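Local coordinates for VAO-type flavoprotein oxidase VAO615 (PDB 6F72), which carries a bicovalently bound FAD and is probably an oxidase whose reduced flavin reacts rapidly with molecular oxygen, though its substrate remains unknown, at residues L307-S312 and E317-A322; A325-L330 and F340-G345; V344-L349 and I439-A444; D434-I439 and S446-D451; S421-T424 and S428-V431. One frame throughout, in Å; residues are numbered along the deposited sequence.

Interaction 1 (L307-S312 and E317-A322); sequences LGFNDS and EVYWEA. With NAG (2-acetamido-2-deoxy-beta-D-glucopyranose), chain F.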
# COMPACT_ATOMS: atom_id res chain seq x y z
N LEU A 307 -2.33 -17.48 -17.37
CA LEU A 307 -1.58 -17.48 -18.62
C LEU A 307 -0.09 -17.43 -18.32
O LEU A 307 0.43 -16.41 -17.85
CB LEU A 307 -2.02 -16.31 -19.52
CG LEU A 307 -1.22 -15.94 -20.77
CD1 LEU A 307 -1.09 -17.10 -21.76
CD2 LEU A 307 -1.85 -14.72 -21.44
N GLY A 308 0.59 -18.54 -18.59
CA GLY A 308 2.02 -18.68 -18.32
C GLY A 308 2.81 -19.18 -19.50
O GLY A 308 2.30 -19.94 -20.32
N PHE A 309 4.07 -18.73 -19.59
CA PHE A 309 5.02 -19.20 -20.60
C PHE A 309 6.45 -19.07 -20.10
O PHE A 309 6.74 -18.24 -19.24
CB PHE A 309 4.83 -18.47 -21.94
CG PHE A 309 5.07 -16.98 -21.89
CD1 PHE A 309 6.36 -16.45 -22.06
CD2 PHE A 309 4.00 -16.09 -21.71
CE1 PHE A 309 6.58 -15.08 -22.02
CE2 PHE A 309 4.22 -14.72 -21.68
CZ PHE A 309 5.51 -14.21 -21.84
N ASN A 310 7.35 -19.89 -20.65
CA ASN A 310 8.76 -19.92 -20.23
C ASN A 310 9.78 -20.05 -21.38
O ASN A 310 9.42 -19.96 -22.55
CB ASN A 310 8.97 -20.98 -19.13
CG ASN A 310 8.61 -22.39 -19.58
OD1 ASN A 310 9.18 -22.92 -20.53
ND2 ASN A 310 7.67 -23.00 -18.87
N ASP A 311 11.06 -20.26 -21.03
CA ASP A 311 12.14 -20.33 -22.03
C ASP A 311 12.67 -21.74 -22.35
O ASP A 311 13.61 -21.89 -23.13
CB ASP A 311 13.28 -19.34 -21.70
CG ASP A 311 14.05 -19.69 -20.43
OD1 ASP A 311 13.86 -20.77 -19.84
OD2 ASP A 311 14.89 -18.85 -20.03
N SER A 312 12.03 -22.76 -21.78
CA SER A 312 12.46 -24.17 -21.87
C SER A 312 12.39 -24.79 -23.27
O SER A 312 12.93 -25.88 -23.48
CB SER A 312 11.65 -25.05 -20.91
OG SER A 312 11.78 -24.59 -19.58
N GLU A 317 16.36 -15.63 -25.10
CA GLU A 317 16.24 -14.49 -26.00
C GLU A 317 14.84 -14.33 -26.62
O GLU A 317 14.34 -13.21 -26.72
CB GLU A 317 17.31 -14.53 -27.09
CG GLU A 317 18.57 -13.74 -26.73
CD GLU A 317 18.35 -12.22 -26.71
OE1 GLU A 317 17.51 -11.71 -27.48
OE2 GLU A 317 19.04 -11.54 -25.93
N VAL A 318 14.24 -15.46 -27.01
CA VAL A 318 12.87 -15.48 -27.56
C VAL A 318 11.86 -15.19 -26.45
O VAL A 318 10.87 -14.48 -26.68
CB VAL A 318 12.54 -16.81 -28.31
CG1 VAL A 318 11.07 -16.88 -28.71
CG2 VAL A 318 13.41 -16.97 -29.55
N TYR A 319 12.13 -15.72 -25.25
CA TYR A 319 11.34 -15.42 -24.04
C TYR A 319 11.17 -13.92 -23.81
O TYR A 319 10.05 -13.47 -23.62
CB TYR A 319 11.94 -16.09 -22.78
CG TYR A 319 11.37 -15.57 -21.47
CD1 TYR A 319 10.09 -15.94 -21.04
CD2 TYR A 319 12.10 -14.68 -20.67
CE1 TYR A 319 9.55 -15.45 -19.85
CE2 TYR A 319 11.57 -14.18 -19.48
CZ TYR A 319 10.30 -14.58 -19.07
OH TYR A 319 9.78 -14.09 -17.89
N TRP A 320 12.28 -13.16 -23.84
CA TRP A 320 12.22 -11.72 -23.59
C TRP A 320 11.54 -10.91 -24.68
O TRP A 320 10.92 -9.87 -24.40
CB TRP A 320 13.59 -11.15 -23.23
CG TRP A 320 13.99 -11.50 -21.83
CD1 TRP A 320 15.00 -12.34 -21.46
CD2 TRP A 320 13.35 -11.07 -20.62
NE1 TRP A 320 15.04 -12.44 -20.09
CE2 TRP A 320 14.05 -11.68 -19.54
CE3 TRP A 320 12.26 -10.22 -20.33
CZ2 TRP A 320 13.70 -11.47 -18.20
CZ3 TRP A 320 11.92 -10.01 -18.99
CH2 TRP A 320 12.63 -10.63 -17.94
N GLU A 321 11.63 -11.40 -25.91
CA GLU A 321 10.89 -10.82 -27.03
C GLU A 321 9.39 -11.08 -26.87
O GLU A 321 8.57 -10.23 -27.26
CB GLU A 321 11.41 -11.36 -28.36
CG GLU A 321 12.82 -10.89 -28.67
CD GLU A 321 13.39 -11.46 -29.95
OE1 GLU A 321 12.80 -12.39 -30.54
OE2 GLU A 321 14.46 -10.96 -30.37
N ALA A 322 9.05 -12.24 -26.30
CA ALA A 322 7.66 -12.65 -26.08
C ALA A 322 6.98 -11.84 -24.96
O ALA A 322 5.78 -11.60 -25.01
CB ALA A 322 7.59 -14.14 -25.81
C1 NAG F . 7.22 -24.35 -19.14
C2 NAG F . 6.96 -25.13 -17.84
C3 NAG F . 6.45 -26.55 -18.12
C4 NAG F . 5.31 -26.55 -19.15
C5 NAG F . 5.79 -25.83 -20.42
C6 NAG F . 4.78 -25.86 -21.56
C7 NAG F . 8.47 -24.40 -15.99
C8 NAG F . 9.79 -24.66 -15.34
N2 NAG F . 8.18 -25.19 -17.04
O3 NAG F . 6.02 -27.16 -16.90
O4 NAG F . 4.89 -27.90 -19.43
O5 NAG F . 6.15 -24.47 -20.09
O6 NAG F . 3.70 -24.95 -21.30
O7 NAG F . 7.73 -23.52 -15.57

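Interaction 2 (A325-L330 and F340-G345); sequences AFHALL and FTYSVG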
# COMPACT_ATOMS: atom_id res chain seq x y z
N ALA A 325 6.38 -8.44 -26.41
CA ALA A 325 5.18 -8.56 -27.26
C ALA A 325 3.89 -8.67 -26.45
O ALA A 325 2.88 -8.08 -26.82
CB ALA A 325 5.31 -9.74 -28.20
N PHE A 326 3.92 -9.45 -25.36
CA PHE A 326 2.83 -9.53 -24.38
C PHE A 326 2.45 -8.13 -23.91
O PHE A 326 1.26 -7.78 -23.86
CB PHE A 326 3.27 -10.41 -23.20
CG PHE A 326 2.33 -10.40 -22.02
CD1 PHE A 326 1.20 -11.22 -22.00
CD2 PHE A 326 2.62 -9.63 -20.89
CE1 PHE A 326 0.35 -11.23 -20.89
CE2 PHE A 326 1.77 -9.63 -19.78
CZ PHE A 326 0.64 -10.44 -19.78
N HIS A 327 3.47 -7.33 -23.57
CA HIS A 327 3.29 -5.95 -23.16
C HIS A 327 2.63 -5.10 -24.25
O HIS A 327 1.67 -4.38 -23.97
CB HIS A 327 4.62 -5.32 -22.77
CG HIS A 327 5.10 -5.73 -21.42
ND1 HIS A 327 6.41 -5.56 -21.03
CD2 HIS A 327 4.46 -6.30 -20.37
CE1 HIS A 327 6.55 -6.01 -19.79
NE2 HIS A 327 5.38 -6.45 -19.37
N ALA A 328 3.16 -5.20 -25.47
CA ALA A 328 2.62 -4.49 -26.62
C ALA A 328 1.18 -4.91 -26.95
O ALA A 328 0.44 -4.14 -27.55
CB ALA A 328 3.53 -4.65 -27.85
N LEU A 329 0.78 -6.12 -26.54
CA LEU A 329 -0.56 -6.64 -26.83
C LEU A 329 -1.65 -6.27 -25.80
O LEU A 329 -2.85 -6.45 -26.06
CB LEU A 329 -0.52 -8.15 -27.10
CG LEU A 329 -0.08 -8.58 -28.50
CD1 LEU A 329 -0.07 -10.09 -28.59
CD2 LEU A 329 -0.94 -8.01 -29.62
N LEU A 330 -1.21 -5.76 -24.65
CA LEU A 330 -2.11 -5.32 -23.57
C LEU A 330 -3.13 -4.21 -23.91
O LEU A 330 -4.28 -4.34 -23.49
CB LEU A 330 -1.33 -4.93 -22.32
CG LEU A 330 -0.57 -6.04 -21.59
CD1 LEU A 330 0.35 -5.41 -20.56
CD2 LEU A 330 -1.51 -7.05 -20.95
N PHE A 340 -4.28 -7.67 -16.44
CA PHE A 340 -3.37 -8.75 -16.08
C PHE A 340 -2.54 -8.35 -14.89
O PHE A 340 -1.93 -7.28 -14.87
CB PHE A 340 -2.44 -9.13 -17.24
CG PHE A 340 -3.01 -10.17 -18.16
CD1 PHE A 340 -3.31 -11.46 -17.68
CD2 PHE A 340 -3.22 -9.88 -19.51
CE1 PHE A 340 -3.84 -12.42 -18.54
CE2 PHE A 340 -3.74 -10.84 -20.37
CZ PHE A 340 -4.05 -12.11 -19.89
N THR A 341 -2.55 -9.22 -13.87
CA THR A 341 -1.57 -9.17 -12.80
C THR A 341 -0.62 -10.36 -13.04
O THR A 341 -1.06 -11.49 -13.28
CB THR A 341 -2.24 -9.10 -11.40
OG1 THR A 341 -1.25 -8.80 -10.41
CG2 THR A 341 -2.99 -10.39 -11.01
N TYR A 342 0.69 -10.08 -13.04
CA TYR A 342 1.65 -11.08 -13.45
C TYR A 342 3.00 -11.02 -12.74
O TYR A 342 3.39 -9.98 -12.20
CB TYR A 342 1.83 -11.09 -14.97
CG TYR A 342 2.30 -9.80 -15.57
CD1 TYR A 342 1.40 -8.78 -15.85
CD2 TYR A 342 3.65 -9.61 -15.90
CE1 TYR A 342 1.82 -7.58 -16.41
CE2 TYR A 342 4.08 -8.42 -16.48
CZ TYR A 342 3.15 -7.41 -16.73
OH TYR A 342 3.54 -6.22 -17.27
N SER A 343 3.69 -12.16 -12.74
CA SER A 343 5.03 -12.32 -12.20
C SER A 343 6.02 -12.39 -13.35
O SER A 343 5.84 -13.18 -14.29
CB SER A 343 5.10 -13.60 -11.37
OG SER A 343 6.36 -13.72 -10.74
N VAL A 344 7.03 -11.54 -13.31
CA VAL A 344 8.08 -11.52 -14.33
C VAL A 344 9.33 -12.18 -13.71
O VAL A 344 9.97 -11.60 -12.85
CB VAL A 344 8.42 -10.09 -14.82
CG1 VAL A 344 9.48 -10.12 -15.92
CG2 VAL A 344 7.18 -9.35 -15.31
N GLY A 345 9.64 -13.39 -14.16
CA GLY A 345 10.89 -14.05 -13.78
C GLY A 345 11.92 -14.05 -14.89
O GLY A 345 11.61 -13.71 -16.04

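Interaction 3 (V344-L349 and I439-A444); sequences VGNNSL and ISQVPA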
# COMPACT_ATOMS: atom_id res chain seq x y z
N VAL A 344 7.03 -11.54 -13.31
CA VAL A 344 8.08 -11.52 -14.33
C VAL A 344 9.33 -12.18 -13.71
O VAL A 344 9.97 -11.60 -12.85
CB VAL A 344 8.42 -10.09 -14.82
CG1 VAL A 344 9.48 -10.12 -15.92
CG2 VAL A 344 7.18 -9.35 -15.31
N GLY A 345 9.64 -13.39 -14.16
CA GLY A 345 10.89 -14.05 -13.78
C GLY A 345 11.92 -14.05 -14.89
O GLY A 345 11.61 -13.71 -16.04
N ASN A 346 13.15 -14.46 -14.55
CA ASN A 346 14.28 -14.54 -15.48
C ASN A 346 14.07 -15.55 -16.62
O ASN A 346 14.69 -15.43 -17.68
CB ASN A 346 15.57 -14.89 -14.70
CG ASN A 346 16.85 -14.65 -15.49
OD1 ASN A 346 16.95 -13.69 -16.27
ND2 ASN A 346 17.84 -15.53 -15.29
N ASN A 347 13.19 -16.53 -16.40
CA ASN A 347 12.96 -17.63 -17.35
C ASN A 347 11.48 -17.91 -17.62
O ASN A 347 11.16 -18.61 -18.58
CB ASN A 347 13.64 -18.92 -16.86
CG ASN A 347 15.08 -18.71 -16.43
OD1 ASN A 347 15.36 -18.58 -15.24
ND2 ASN A 347 16.00 -18.67 -17.40
N SER A 348 10.59 -17.38 -16.78
CA SER A 348 9.15 -17.58 -16.97
C SER A 348 8.31 -16.39 -16.54
O SER A 348 8.74 -15.59 -15.70
CB SER A 348 8.66 -18.86 -16.28
OG SER A 348 8.72 -18.76 -14.88
N LEU A 349 7.13 -16.26 -17.16
CA LEU A 349 6.11 -15.26 -16.82
C LEU A 349 4.79 -15.96 -16.50
O LEU A 349 4.31 -16.80 -17.27
CB LEU A 349 5.91 -14.24 -17.96
CG LEU A 349 5.00 -13.01 -17.69
CD1 LEU A 349 5.58 -11.75 -18.30
CD2 LEU A 349 3.56 -13.22 -18.15
N ILE A 439 16.88 -6.50 -13.88
CA ILE A 439 16.28 -6.80 -12.57
C ILE A 439 16.23 -8.31 -12.34
O ILE A 439 16.50 -8.78 -11.22
CB ILE A 439 14.87 -6.17 -12.38
CG1 ILE A 439 14.94 -4.63 -12.50
CG2 ILE A 439 14.28 -6.58 -11.03
CD1 ILE A 439 13.61 -3.92 -12.73
N SER A 440 15.90 -9.06 -13.39
CA SER A 440 15.88 -10.53 -13.34
C SER A 440 17.24 -11.18 -13.00
O SER A 440 17.29 -12.38 -12.70
CB SER A 440 15.36 -11.09 -14.67
OG SER A 440 14.02 -10.69 -14.89
N GLN A 441 18.33 -10.41 -13.03
CA GLN A 441 19.67 -10.91 -12.68
C GLN A 441 20.00 -10.67 -11.20
O GLN A 441 21.02 -11.17 -10.69
CB GLN A 441 20.79 -10.31 -13.57
CG GLN A 441 20.58 -10.38 -15.08
CD GLN A 441 20.03 -11.72 -15.55
OE1 GLN A 441 20.65 -12.76 -15.36
NE2 GLN A 441 18.86 -11.69 -16.17
N VAL A 442 19.13 -9.91 -10.54
CA VAL A 442 19.29 -9.55 -9.13
C VAL A 442 18.41 -10.51 -8.31
O VAL A 442 17.19 -10.30 -8.23
CB VAL A 442 18.94 -8.05 -8.88
CG1 VAL A 442 19.41 -7.61 -7.50
CG2 VAL A 442 19.55 -7.14 -9.94
N PRO A 443 19.00 -11.58 -7.72
CA PRO A 443 18.20 -12.70 -7.16
C PRO A 443 17.27 -12.34 -5.98
O PRO A 443 16.21 -12.99 -5.81
CB PRO A 443 19.26 -13.73 -6.75
CG PRO A 443 20.49 -13.34 -7.50
CD PRO A 443 20.44 -11.84 -7.55
N ALA A 444 17.63 -11.33 -5.20
CA ALA A 444 16.74 -10.84 -4.13
C ALA A 444 15.49 -10.06 -4.64
O ALA A 444 14.52 -9.88 -3.90
CB ALA A 444 17.53 -10.01 -3.14
O HOH W 1 12.56 -11.00 -12.62

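Interaction 4 (D434-I439 and S446-D451); sequences DLFRNI and SPFYCD. With NAG (2-acetamido-2-deoxy-beta-D-glucopyranose), chain G.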
# COMPACT_ATOMS: atom_id res chain seq x y z
N ASP A 434 14.77 -4.48 -21.62
CA ASP A 434 16.14 -4.52 -21.08
C ASP A 434 16.24 -4.20 -19.58
O ASP A 434 17.10 -4.77 -18.89
CB ASP A 434 17.10 -3.64 -21.90
CG ASP A 434 17.25 -4.11 -23.36
OD1 ASP A 434 16.98 -5.29 -23.68
OD2 ASP A 434 17.63 -3.27 -24.20
N LEU A 435 15.38 -3.31 -19.08
CA LEU A 435 15.28 -3.06 -17.62
C LEU A 435 14.87 -4.32 -16.85
O LEU A 435 15.50 -4.67 -15.84
CB LEU A 435 14.33 -1.90 -17.30
CG LEU A 435 13.96 -1.64 -15.83
CD1 LEU A 435 15.19 -1.22 -15.01
CD2 LEU A 435 12.83 -0.62 -15.71
N PHE A 436 13.83 -4.98 -17.34
CA PHE A 436 13.28 -6.20 -16.76
C PHE A 436 14.28 -7.36 -16.75
O PHE A 436 14.29 -8.16 -15.82
CB PHE A 436 12.00 -6.60 -17.49
CG PHE A 436 10.78 -5.79 -17.11
CD1 PHE A 436 10.89 -4.51 -16.53
CD2 PHE A 436 9.50 -6.30 -17.36
CE1 PHE A 436 9.76 -3.78 -16.19
CE2 PHE A 436 8.36 -5.57 -17.01
CZ PHE A 436 8.49 -4.30 -16.45
N ARG A 437 15.11 -7.43 -17.81
CA ARG A 437 16.20 -8.40 -17.90
C ARG A 437 17.23 -8.15 -16.81
O ARG A 437 17.63 -9.09 -16.12
CB ARG A 437 16.91 -8.34 -19.25
CG ARG A 437 16.08 -8.68 -20.46
CD ARG A 437 16.93 -8.46 -21.70
NE ARG A 437 17.55 -9.69 -22.16
CZ ARG A 437 17.37 -10.23 -23.37
NH1 ARG A 437 16.60 -9.64 -24.28
NH2 ARG A 437 17.98 -11.36 -23.68
N ASN A 438 17.66 -6.89 -16.67
CA ASN A 438 18.60 -6.47 -15.62
C ASN A 438 18.15 -6.79 -14.18
O ASN A 438 18.94 -7.31 -13.38
CB ASN A 438 18.93 -4.98 -15.77
CG ASN A 438 19.82 -4.67 -16.97
OD1 ASN A 438 20.05 -5.52 -17.83
ND2 ASN A 438 20.32 -3.43 -17.02
N ILE A 439 16.88 -6.50 -13.88
CA ILE A 439 16.28 -6.80 -12.57
C ILE A 439 16.23 -8.31 -12.34
O ILE A 439 16.50 -8.78 -11.22
CB ILE A 439 14.87 -6.17 -12.38
CG1 ILE A 439 14.94 -4.63 -12.50
CG2 ILE A 439 14.28 -6.58 -11.03
CD1 ILE A 439 13.61 -3.92 -12.73
N SER A 446 14.05 -10.71 -7.89
CA SER A 446 13.46 -11.50 -8.98
C SER A 446 12.83 -12.79 -8.41
O SER A 446 13.40 -13.36 -7.49
CB SER A 446 14.53 -11.82 -10.02
OG SER A 446 14.06 -12.71 -11.03
N PRO A 447 11.65 -13.23 -8.88
CA PRO A 447 10.78 -12.49 -9.81
C PRO A 447 10.15 -11.27 -9.15
O PRO A 447 10.37 -11.02 -7.96
CB PRO A 447 9.69 -13.52 -10.17
CG PRO A 447 9.70 -14.52 -9.06
CD PRO A 447 11.11 -14.57 -8.56
N PHE A 448 9.40 -10.50 -9.94
CA PHE A 448 8.64 -9.37 -9.40
C PHE A 448 7.29 -9.25 -10.09
O PHE A 448 7.11 -9.73 -11.22
CB PHE A 448 9.43 -8.06 -9.50
CG PHE A 448 9.77 -7.64 -10.91
CD1 PHE A 448 10.95 -8.09 -11.52
CD2 PHE A 448 8.93 -6.80 -11.63
CE1 PHE A 448 11.27 -7.71 -12.83
CE2 PHE A 448 9.24 -6.41 -12.93
CZ PHE A 448 10.42 -6.87 -13.53
N TYR A 449 6.35 -8.62 -9.39
CA TYR A 449 4.99 -8.49 -9.88
C TYR A 449 4.78 -7.21 -10.66
O TYR A 449 5.35 -6.16 -10.34
CB TYR A 449 3.99 -8.58 -8.73
CG TYR A 449 3.94 -9.94 -8.09
CD1 TYR A 449 3.27 -11.01 -8.71
CD2 TYR A 449 4.56 -10.17 -6.84
CE1 TYR A 449 3.22 -12.27 -8.11
CE2 TYR A 449 4.51 -11.42 -6.23
CZ TYR A 449 3.84 -12.46 -6.87
OH TYR A 449 3.79 -13.71 -6.28
N CYS A 450 3.95 -7.33 -11.69
CA CYS A 450 3.41 -6.18 -12.38
C CYS A 450 1.90 -6.25 -12.42
O CYS A 450 1.31 -7.33 -12.51
CB CYS A 450 3.91 -6.11 -13.81
SG CYS A 450 5.66 -5.87 -13.96
N ASP A 451 1.29 -5.08 -12.37
CA ASP A 451 -0.10 -4.96 -12.71
C ASP A 451 -0.26 -4.11 -13.95
O ASP A 451 0.57 -3.25 -14.23
CB ASP A 451 -0.89 -4.38 -11.57
CG ASP A 451 -1.97 -5.31 -11.11
OD1 ASP A 451 -1.64 -6.16 -10.25
OD2 ASP A 451 -3.13 -5.19 -11.63
C1 NAG G . 21.19 -2.91 -18.06
C2 NAG G . 20.91 -1.40 -18.15
C3 NAG G . 22.09 -0.56 -18.71
C4 NAG G . 23.46 -1.07 -18.25
C5 NAG G . 23.57 -2.57 -18.54
C6 NAG G . 24.93 -3.17 -18.21
C7 NAG G . 18.57 -0.64 -18.56
C8 NAG G . 17.49 -0.58 -19.60
N2 NAG G . 19.72 -1.21 -18.97
O3 NAG G . 21.95 0.81 -18.32
O4 NAG G . 24.52 -0.31 -18.86
O5 NAG G . 22.56 -3.24 -17.77
O6 NAG G . 25.10 -3.25 -16.79
O7 NAG G . 18.40 -0.18 -17.44

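Interaction 5 (S421-T424 and S428-V431); sequences SLVT and SNAV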
# COMPACT_ATOMS: atom_id res chain seq x y z
N SER A 421 2.79 4.73 -23.85
CA SER A 421 3.53 5.17 -25.06
C SER A 421 4.93 4.55 -25.14
O SER A 421 5.45 4.33 -26.23
CB SER A 421 3.60 6.70 -25.12
OG SER A 421 4.07 7.21 -23.88
N LEU A 422 5.52 4.25 -23.99
CA LEU A 422 6.81 3.55 -23.92
C LEU A 422 6.71 2.12 -24.45
O LEU A 422 7.56 1.69 -25.24
CB LEU A 422 7.41 3.60 -22.52
CG LEU A 422 7.87 4.97 -22.00
CD1 LEU A 422 8.31 4.84 -20.56
CD2 LEU A 422 8.96 5.63 -22.83
N VAL A 423 5.66 1.42 -24.04
CA VAL A 423 5.42 0.03 -24.43
C VAL A 423 5.01 -0.13 -25.90
O VAL A 423 5.46 -1.04 -26.59
CB VAL A 423 4.33 -0.61 -23.53
CG1 VAL A 423 4.00 -2.01 -24.01
CG2 VAL A 423 4.78 -0.64 -22.08
N THR A 424 4.14 0.76 -26.38
CA THR A 424 3.58 0.64 -27.74
C THR A 424 4.55 1.03 -28.87
O THR A 424 4.34 0.65 -30.03
CB THR A 424 2.26 1.41 -27.85
OG1 THR A 424 2.47 2.77 -27.48
CG2 THR A 424 1.23 0.78 -26.91
N SER A 428 11.32 2.25 -27.50
CA SER A 428 11.28 2.48 -26.07
C SER A 428 10.90 1.20 -25.30
O SER A 428 11.36 1.00 -24.17
CB SER A 428 10.40 3.68 -25.72
OG SER A 428 9.21 3.70 -26.49
N ASN A 429 10.10 0.33 -25.92
CA ASN A 429 9.75 -0.97 -25.35
C ASN A 429 10.94 -1.92 -25.18
O ASN A 429 10.96 -2.77 -24.26
CB ASN A 429 8.66 -1.67 -26.18
CG ASN A 429 7.90 -2.71 -25.37
OD1 ASN A 429 7.75 -2.58 -24.16
ND2 ASN A 429 7.43 -3.76 -26.04
N ALA A 430 11.93 -1.79 -26.06
CA ALA A 430 13.18 -2.54 -25.96
C ALA A 430 13.92 -2.13 -24.68
O ALA A 430 14.36 -3.01 -23.94
CB ALA A 430 14.04 -2.32 -27.19
N VAL A 431 14.00 -0.83 -24.41
CA VAL A 431 14.56 -0.30 -23.15
C VAL A 431 13.81 -0.86 -21.92
O VAL A 431 14.45 -1.32 -20.96
CB VAL A 431 14.62 1.25 -23.14
CG1 VAL A 431 15.08 1.78 -21.78
CG2 VAL A 431 15.53 1.76 -24.24

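Interaction 1 (L307-S312 and E317-A322)
F309 of the strand and Y319 of the helix run across each other at about a right angle and meet rim to rim: the planes are 55° apart, neither ring lies over the other's face, and F309 CE1 comes 3.7 Å from Y319 CE1. The same F309 CE1 also touches A322 CB, one helical turn on from Y319, at 4.0 Å. Where the strand gives way to loop, D311 CB packs on Y319 CB at 3.7 Å. Y319 reaches the strand because its CG stands opposite the backbone N (chi1 167°), and its OH is bonded to G345 O in the nearby hairpin turn. N310 points the other way, with ND2 joined to the N-linked sugar, while OD1 accepts from S312 N at 3.1 Å to form an Asx turn. Strand 302-310 is bordered by strands 382-388 and 348-356; L374 of helix 360-376 also packs on F309, and W320 of helix 316-335 turns toward helix 426-439.

Interaction 2 (A325-L330 and F340-G345)
F326 sits at the centre, between the two aromatic residues of the strand. It makes a T-shaped contact with Y342, presenting its edge to the tyrosine face: F326 CE2 stands 3.8 Å above that ring, over its centre, and the planes are 81° apart. Toward F340 the same phenylalanine is oblique, with its CZ lying over the F340 face 3.9 Å from F340 CD2. L330 adds a single methyl that does two jobs: L330 CD2 meets the edge of F340 at CD2, 3.6 Å away, and also lies over one face of F326 toward the rim. The CB of Y342 already points at the helix; a chi1 of 59°, with CG between the backbone N and the carbonyl carbon, then sets the ring against F326. At the polar rim, Y342 OH meets H327 NE2 at 2.8 Å in a weak hydrogen bond, bent to 123°, in which either atom could be the donor. The hydroxyl arrives at the imidazole edge, and F326, H327, F340 and Y342 together make an aromatic cluster. Helix 316-335 thus lies nearly antiparallel to strand 339-344, itself flanked by strands 348-356 and 448-452. Beyond the contact, F333 stacks on F340, F370 of helix 360-376 meets that ring edge-to-face, and H327 meets F436 of helix 426-439.

Interaction 3 (V344-L349 and I439-A444)
N346 meets S440 and Q441 in a small, partly buried polar contact between two turns: the one linking strands 339-344 and 348-356, and the type I beta turn I439-V442 that follows helix 426-439. The one direct hydrogen bond runs from Q441 NE2 to N346 OD1, 2.8 Å long. It is somewhat bent, and the donor approaches from above the carbonyl plane of N346, 43° out of it, with the two amide planes 65° apart. Q441 starts out pointing away from the hairpin and folds back at chi2 (-42°), which brings its amide across N346. The same NE2 is also bonded to R437 O, so this nitrogen ties the hairpin turn to the last turn of the helix. N346 OD1 also rests 3.4 Å from S440 CB, and N346 CB lies 3.6 Å from S440 O. A water supplies the second bridge, donating to V344 O and to S440 OG, both at 2.7 Å. S440 OG is bonded in addition to F436 O, four residues back in the helix. Within the first turn, G345 N bonds S348 O at 2.8 Å. The arrangement is that of a beta hairpin whose tight turn is pinned, directly and through water, to a type I turn leaving a helix packed on the same antiparallel sheet.

Interaction 4 (D434-I439 and S446-D451)
Helix 426-439 packs against strand 448-452 of the large antiparallel sheet, and F436 with F448 forms the heart of this helix-on-sheet contact. The pair is a T-shaped stack: the edge of F448 is directed at the face of F436, the planes stand at 89°, and F448 CZ lies 3.7 Å above the F436 plane, over the ring centre. With chi1 at 62°, the F448 ring rises above its own backbone on the side where the helix lies. One turn along the helix, I439 crosses F448 at about a right angle and lays its CG2 branch 3.7 Å from F448 CE1. On the same side of the F436 ring as F448, out toward the rim, C450 SG comes 4.1 Å from F436 CZ, an oblique sulfur-aromatic contact; this sulfur belongs to the disulfide with C476, so the aromatic pair lies beside a cross-link between neighbouring strands. Where the connection enters the strand, S446 CB touches I439 O at 3.8 Å, just before the cis peptide bond to P447. N438, which does not touch the strand, carries an N-linked sugar, whose acetyl methyl C8 folds back to 3.5 Å from L435 N. In the sheet, strand 448-452 runs between strands 339-344 and 472-480; C476 and P478 of the latter also touch F448, and helix 488-508 covers L435 and I439.

Interaction 5 (S421-T424 and S428-V431)
The side-chain amide of N429 lies against V423, with one face turned to the valine's backbone and side chain. V423 O stands over that face, 3.2 Å from N429 CG, and V423 CG1 lies on the same side, 3.8 Å from N429 OD1. Because the carbonyl oxygen sits above the flat group, V423 O and N429 ND2 are close yet not hydrogen-bonded; the bond of ND2 goes to A324 O in helix 316-335, which fixes how the amide is turned. A chi1 of -158°, turning CG away from its own amide nitrogen, puts the group there. The neighbouring serine supplies the polar link across the contact: S428 OG is 2.9 Å from L422 O, but D425 O is also within bonding range and the single hydroxyl proton cannot serve both fully. A chi1 of 41° curls this hydroxyl back over its own main chain toward the preceding helical turn. Next to it L422 lends an apolar flank, with L422 CD2 packed on S428 CB at 3.8 Å. This is local packing at the break between two successive helices, 420-424 and 426-439. L422 also rests on T510 and P511 of a nearby loop, while V423 packs on H327 of helix 316-335 and so ties the short helix to its long neighbour.

Interaction 1 closes the short turn from strand 302-310 into helix 316-335, and interaction 2, next in series, folds that helix back over strand 339-344. Interaction 3 begins where interaction 2 ends, sharing V344 and G345, and closes a long loop of about ninety residues by bringing the hairpin turn to the end of helix 426-439. Interaction 5 is nested inside that loop, at the junction of helices 420-424 and 426-439. Interaction 4 crosses interaction 3 at I439 and leads the chain into strand 448-452, beside strand 339-344. The E317-R437 salt bridge joins interactions 1 and 4, linking the two long helices that pack on the antiparallel sheet.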